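Local coordinates for protein caspase Nc subunit 1 (Drosophila melanogaster, PDB 2FP3) that acts as an apoptotic initiator caspase, a cysteine protease in the cascade that activates the executioner caspases of programmed cell death, at residues E128-V133 with D162-A167; G51-Q56 with L230-V235. The protein carries 2 engineered substitutions. One frame throughout, in Å; residues are numbered along the deposited sequence.

From the N terminus, the chain first passes through residues 51-56, a loop that runs into strand 62-68. After the helices that follow it reaches the start of strand 130-139, then the loop behind helix 157-162, which returns to that strand in interaction 1. Much later, residues 230-235 come back to the first loop and close interaction 2. The shorter loop is therefore nested within the longer one, and both reach the same central sheet of the caspase domain. They also touch directly: the E128 carboxylate of interaction 1 forms a salt bridge to K54 of interaction 2, 2.7 Å from OE2 to NZ, so the two contacts meet just ahead of strand 130-139.

Interaction 1 (E128-V133 with D162-A167); sequences ECFVMV and DHFQTA
The carbonyl oxygen of D162 is gripped twice by Q165, and the turn closed in this way holds F164 against F130 and M132. Q165 N lies 3.0 Å from D162 O, completing a type I turn. Its own side chain adds NE2, 3.3 Å from D162 O, from the opposite face of the carbonyl plane and 40° out of it. With backbone and side-chain N-H groups both on one oxygen, the type I turn that follows helix 157-162 is closed twice, and F164, inside it, points toward the strand.

Contact with the strand is wholly apolar. F164 CE1 comes to 3.4 Å from F130 CE2, and the neighbouring F164 CZ stands 3.7 Å from the same F130 CE2. The two side chains run at about a right angle, whereas their ring planes are turned by 44° with centroids 5.5 Å apart, an oblique pairing. With CG opposite the backbone N (chi1 -179°), the F130 side chain extends from the strand so that its CD2-CE2 side meets the incoming ring. Two residues on, and hence on the same side of the strand, M132 brings SD to the edge of F164, 4.4 Å from F164 CZ. The alternation of strand side chains thus makes a two-residue seat for one aromatic group.

This buried cluster belongs to the core of the caspase domain. L65 of strand 62-68 touches both F130 and M132, while L179 of strand 177-181 and L115 of helix 108-119 pack on F164; the connection from strand 130-139 to strand 177-181 is thereby held against the sheet it crosses.

Interaction 2 (G51-Q56 with L230-V235); sequences GTYKMQ and LADTLV
Y53 donates its phenolic hydrogen to D232 in a short bond, 2.7 Å from OH to OD1, and this single polar link joins the two segments. OD1 accepts through its anti lone pair, on the side away from the other carboxylate oxygen, and it lies in the plane of the tyrosine ring at the ring's edge. The same oxygen is therefore also close to the ring carbon beside the hydroxyl-bearing one, 3.2 Å from Y53 CE1. OD1 thus meets the ring edge-on, while the carboxylate plane is turned 77° from that of the ring.

Behind the acid, D232 adopts a left-handed conformation (phi 45°) and with T233 faces L301 in a G1 beta bulge, the irregularity at which strand 233-237 begins to pair with strand 297-301. Next to the bulge, T233 OG1 donates to A231 O over 2.6 Å, from above the carbonyl plane; K177 NZ is a second donor to that oxygen.

On the tyrosine side, chi1 of -69° sets CG opposite the carbonyl carbon and carries the ring across toward the bulge. The ring of F303 meets it at an inclined angle, while P176 packs against it and K306 pairs with the Y53 backbone. The contact thus fastens the loop ahead of strand 62-68 to the entrance of strand 233-237, which lies between strands 177-181 and 297-301, with L234 reaching helix 272-284.

Interaction 1 (E128-V133 with D162-A167)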
loop_
_atom_site.group_PDB
_atom_site.type_symbol
_atom_site.label_atom_id
_atom_site.label_comp_id
_atom_site.label_asym_id
_atom_site.label_seq_id
_atom_site.Cartn_x
_atom_site.Cartn_y
_atom_site.Cartn_z
ATOM N N GLU A 128 4.507 -9.340 11.132
ATOM C CA GLU A 128 3.205 -9.115 11.731
ATOM C C GLU A 128 2.237 -8.457 10.768
ATOM O O GLU A 128 1.029 -8.530 10.975
ATOM C CB GLU A 128 3.334 -8.221 12.977
ATOM C CG GLU A 128 4.042 -8.869 14.166
ATOM C CD GLU A 128 4.297 -7.895 15.298
ATOM O OE1 GLU A 128 5.092 -6.954 15.119
ATOM O OE2 GLU A 128 3.696 -8.072 16.372
ATOM N N CYS A 129 2.754 -7.830 9.713
ATOM C CA CYS A 129 1.900 -7.102 8.776
ATOM C C CYS A 129 2.483 -6.986 7.361
ATOM O O CYS A 129 3.695 -6.821 7.185
ATOM C CB CYS A 129 1.647 -5.696 9.352
ATOM S SG CYS A 129 0.717 -4.552 8.311
ATOM N N PHE A 130 1.621 -7.066 6.351
ATOM C CA PHE A 130 2.089 -6.956 4.975
ATOM C C PHE A 130 1.426 -5.811 4.216
ATOM O O PHE A 130 0.202 -5.714 4.159
ATOM C CB PHE A 130 1.836 -8.251 4.210
ATOM C CG PHE A 130 2.309 -8.206 2.788
ATOM C CD1 PHE A 130 3.636 -8.492 2.475
ATOM C CD2 PHE A 130 1.450 -7.803 1.769
ATOM C CE1 PHE A 130 4.103 -8.375 1.167
ATOM C CE2 PHE A 130 1.908 -7.679 0.450
ATOM C CZ PHE A 130 3.234 -7.963 0.150
ATOM N N VAL A 131 2.241 -4.946 3.627
ATOM C CA VAL A 131 1.728 -3.831 2.843
ATOM C C VAL A 131 2.424 -3.811 1.496
ATOM O O VAL A 131 3.653 -3.835 1.418
ATOM C CB VAL A 131 1.980 -2.466 3.525
ATOM C CG1 VAL A 131 1.526 -1.339 2.607
ATOM C CG2 VAL A 131 1.222 -2.388 4.845
ATOM N N MET A 132 1.642 -3.806 0.425
ATOM C CA MET A 132 2.230 -3.728 -0.904
ATOM C C MET A 132 1.716 -2.445 -1.537
ATOM O O MET A 132 0.532 -2.117 -1.412
ATOM C CB MET A 132 1.826 -4.922 -1.784
ATOM C CG MET A 132 2.321 -4.791 -3.244
ATOM S SD MET A 132 1.663 -6.008 -4.444
ATOM C CE MET A 132 -0.027 -5.466 -4.607
ATOM N N VAL A 133 2.608 -1.698 -2.176
ATOM C CA VAL A 133 2.195 -0.485 -2.858
ATOM C C VAL A 133 2.693 -0.584 -4.287
ATOM O O VAL A 133 3.900 -0.580 -4.538
ATOM C CB VAL A 133 2.763 0.794 -2.211
ATOM C CG1 VAL A 133 2.246 2.011 -2.959
ATOM C CG2 VAL A 133 2.342 0.881 -0.750
ATOM N N ASP A 162 -5.814 -12.100 -6.151
ATOM C CA ASP A 162 -5.906 -13.540 -5.956
ATOM C C ASP A 162 -4.631 -14.162 -5.425
ATOM O O ASP A 162 -4.662 -15.206 -4.773
ATOM C CB ASP A 162 -6.312 -14.210 -7.267
ATOM C CG ASP A 162 -7.784 -14.009 -7.588
ATOM O OD1 ASP A 162 -8.294 -12.884 -7.396
ATOM O OD2 ASP A 162 -8.431 -14.977 -8.039
ATOM N N HIS A 163 -3.502 -13.525 -5.693
ATOM C CA HIS A 163 -2.249 -14.058 -5.205
ATOM C C HIS A 163 -2.263 -14.167 -3.683
ATOM O O HIS A 163 -1.547 -14.980 -3.105
ATOM C CB HIS A 163 -1.084 -13.176 -5.639
ATOM C CG HIS A 163 0.238 -13.655 -5.131
ATOM N ND1 HIS A 163 0.796 -13.194 -3.959
ATOM C CD2 HIS A 163 1.071 -14.619 -5.592
ATOM C CE1 HIS A 163 1.914 -13.855 -3.717
ATOM N NE2 HIS A 163 2.104 -14.725 -4.693
ATOM N N PHE A 164 -3.101 -13.362 -3.036
ATOM C CA PHE A 164 -3.166 -13.356 -1.584
ATOM C C PHE A 164 -4.184 -14.286 -0.956
ATOM O O PHE A 164 -4.496 -14.152 0.222
ATOM C CB PHE A 164 -3.364 -11.924 -1.091
ATOM C CG PHE A 164 -2.222 -11.015 -1.447
ATOM C CD1 PHE A 164 -1.141 -10.863 -0.585
ATOM C CD2 PHE A 164 -2.197 -10.360 -2.683
ATOM C CE1 PHE A 164 -0.042 -10.069 -0.945
ATOM C CE2 PHE A 164 -1.105 -9.563 -3.055
ATOM C CZ PHE A 164 -0.027 -9.419 -2.184
ATOM N N GLN A 165 -4.698 -15.237 -1.729
ATOM C CA GLN A 165 -5.640 -16.214 -1.178
ATOM C C GLN A 165 -4.823 -17.101 -0.232
ATOM O O GLN A 165 -3.644 -17.371 -0.490
ATOM C CB GLN A 165 -6.251 -17.061 -2.296
ATOM C CG GLN A 165 -5.227 -17.678 -3.239
ATOM C CD GLN A 165 -5.856 -18.597 -4.268
ATOM O OE1 GLN A 165 -6.424 -19.635 -3.925
ATOM N NE2 GLN A 165 -5.758 -18.219 -5.537
ATOM N N THR A 166 -5.442 -17.547 0.855
ATOM C CA THR A 166 -4.757 -18.376 1.846
ATOM C C THR A 166 -3.910 -19.495 1.239
ATOM O O THR A 166 -2.828 -19.807 1.735
ATOM C CB THR A 166 -5.757 -19.008 2.822
ATOM O OG1 THR A 166 -6.484 -20.045 2.154
ATOM C CG2 THR A 166 -6.738 -17.963 3.319
ATOM N N ALA A 167 -4.400 -20.104 0.166
ATOM C CA ALA A 167 -3.659 -21.176 -0.475
ATOM C C ALA A 167 -2.277 -20.720 -0.923
ATOM O O ALA A 167 -1.272 -21.378 -0.640
ATOM C CB ALA A 167 -4.438 -21.710 -1.666
#

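Interaction 2 (G51-Q56 with L230-V235)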
loop_
_atom_site.group_PDB
_atom_site.type_symbol
_atom_site.label_atom_id
_atom_site.label_comp_id
_atom_site.label_asym_id
_atom_site.label_seq_id
_atom_site.Cartn_x
_atom_site.Cartn_y
_atom_site.Cartn_z
ATOM N N GLY A 51 -11.497 -6.847 17.636
ATOM C CA GLY A 51 -10.135 -7.134 18.052
ATOM C C GLY A 51 -9.096 -6.221 17.415
ATOM O O GLY A 51 -9.439 -5.288 16.674
ATOM N N THR A 52 -7.824 -6.504 17.697
ATOM C CA THR A 52 -6.700 -5.720 17.186
ATOM C C THR A 52 -5.586 -6.621 16.640
ATOM O O THR A 52 -5.136 -7.527 17.322
ATOM C CB THR A 52 -6.108 -4.851 18.312
ATOM O OG1 THR A 52 -7.158 -4.103 18.942
ATOM C CG2 THR A 52 -5.061 -3.896 17.765
ATOM N N TYR A 53 -5.135 -6.383 15.413
ATOM C CA TYR A 53 -4.066 -7.215 14.871
ATOM C C TYR A 53 -2.825 -6.977 15.699
ATOM O O TYR A 53 -2.504 -5.833 16.040
ATOM C CB TYR A 53 -3.754 -6.870 13.413
ATOM C CG TYR A 53 -4.844 -7.244 12.430
ATOM C CD1 TYR A 53 -5.112 -8.580 12.116
ATOM C CD2 TYR A 53 -5.613 -6.249 11.822
ATOM C CE1 TYR A 53 -6.140 -8.916 11.204
ATOM C CE2 TYR A 53 -6.627 -6.560 10.929
ATOM C CZ TYR A 53 -6.896 -7.885 10.617
ATOM O OH TYR A 53 -7.918 -8.145 9.731
ATOM N N LYS A 54 -2.123 -8.060 16.010
ATOM C CA LYS A 54 -0.905 -7.965 16.801
ATOM C C LYS A 54 0.161 -7.160 16.054
ATOM O O LYS A 54 0.500 -7.472 14.915
ATOM C CB LYS A 54 -0.387 -9.367 17.123
ATOM C CG LYS A 54 0.706 -9.399 18.187
ATOM C CD LYS A 54 1.168 -10.833 18.509
ATOM C CE LYS A 54 2.099 -11.396 17.430
ATOM N NZ LYS A 54 3.374 -10.615 17.339
ATOM N N MET A 55 0.665 -6.117 16.704
ATOM C CA MET A 55 1.698 -5.245 16.151
ATOM C C MET A 55 2.625 -4.813 17.287
ATOM O O MET A 55 2.696 -3.629 17.628
ATOM C CB MET A 55 1.070 -4.002 15.524
ATOM C CG MET A 55 0.236 -4.285 14.300
ATOM S SD MET A 55 1.224 -4.937 12.960
ATOM C CE MET A 55 1.683 -3.439 12.088
ATOM N N GLN A 56 3.354 -5.765 17.858
ATOM C CA GLN A 56 4.233 -5.457 18.979
ATOM C C GLN A 56 5.641 -6.061 18.958
ATOM O O GLN A 56 6.413 -5.841 19.894
ATOM C CB GLN A 56 3.511 -5.846 20.272
ATOM C CG GLN A 56 2.722 -7.138 20.142
ATOM C CD GLN A 56 1.800 -7.413 21.331
ATOM O OE1 GLN A 56 0.865 -6.653 21.609
ATOM N NE2 GLN A 56 2.060 -8.511 22.035
ATOM N N LEU A 230 -10.741 -13.270 -0.101
ATOM C CA LEU A 230 -9.653 -12.798 0.747
ATOM C C LEU A 230 -10.140 -12.518 2.162
ATOM O O LEU A 230 -11.332 -12.362 2.408
ATOM C CB LEU A 230 -9.047 -11.520 0.166
ATOM C CG LEU A 230 -8.417 -11.675 -1.218
ATOM C CD1 LEU A 230 -8.039 -10.321 -1.789
ATOM C CD2 LEU A 230 -7.189 -12.568 -1.099
ATOM N N ALA A 231 -9.209 -12.468 3.100
ATOM C CA ALA A 231 -9.560 -12.177 4.478
ATOM C C ALA A 231 -8.501 -11.244 4.995
ATOM O O ALA A 231 -7.420 -11.156 4.410
ATOM C CB ALA A 231 -9.586 -13.450 5.308
ATOM N N ASP A 232 -8.821 -10.525 6.068
ATOM C CA ASP A 232 -7.874 -9.605 6.675
ATOM C C ASP A 232 -7.155 -8.759 5.617
ATOM O O ASP A 232 -5.940 -8.538 5.691
ATOM C CB ASP A 232 -6.867 -10.418 7.474
ATOM C CG ASP A 232 -7.542 -11.332 8.474
ATOM O OD1 ASP A 232 -7.997 -10.838 9.523
ATOM O OD2 ASP A 232 -7.632 -12.544 8.205
ATOM N N THR A 233 -7.905 -8.269 4.641
ATOM C CA THR A 233 -7.282 -7.493 3.593
ATOM C C THR A 233 -7.964 -6.169 3.278
ATOM O O THR A 233 -9.184 -6.060 3.296
ATOM C CB THR A 233 -7.207 -8.320 2.290
ATOM O OG1 THR A 233 -6.563 -9.573 2.552
ATOM C CG2 THR A 233 -6.434 -7.567 1.221
ATOM N N LEU A 234 -7.150 -5.160 3.001
ATOM C CA LEU A 234 -7.650 -3.855 2.605
ATOM C C LEU A 234 -7.072 -3.570 1.221
ATOM O O LEU A 234 -5.877 -3.806 0.978
ATOM C CB LEU A 234 -7.188 -2.758 3.567
ATOM C CG LEU A 234 -7.740 -2.698 4.998
ATOM C CD1 LEU A 234 -7.112 -1.497 5.702
ATOM C CD2 LEU A 234 -9.266 -2.573 4.989
ATOM N N VAL A 235 -7.923 -3.104 0.308
ATOM C CA VAL A 235 -7.476 -2.745 -1.030
ATOM C C VAL A 235 -7.761 -1.262 -1.148
ATOM O O VAL A 235 -8.914 -0.832 -1.128
ATOM C CB VAL A 235 -8.230 -3.518 -2.126
ATOM C CG1 VAL A 235 -7.748 -3.065 -3.504
ATOM C CG2 VAL A 235 -7.984 -5.013 -1.961
#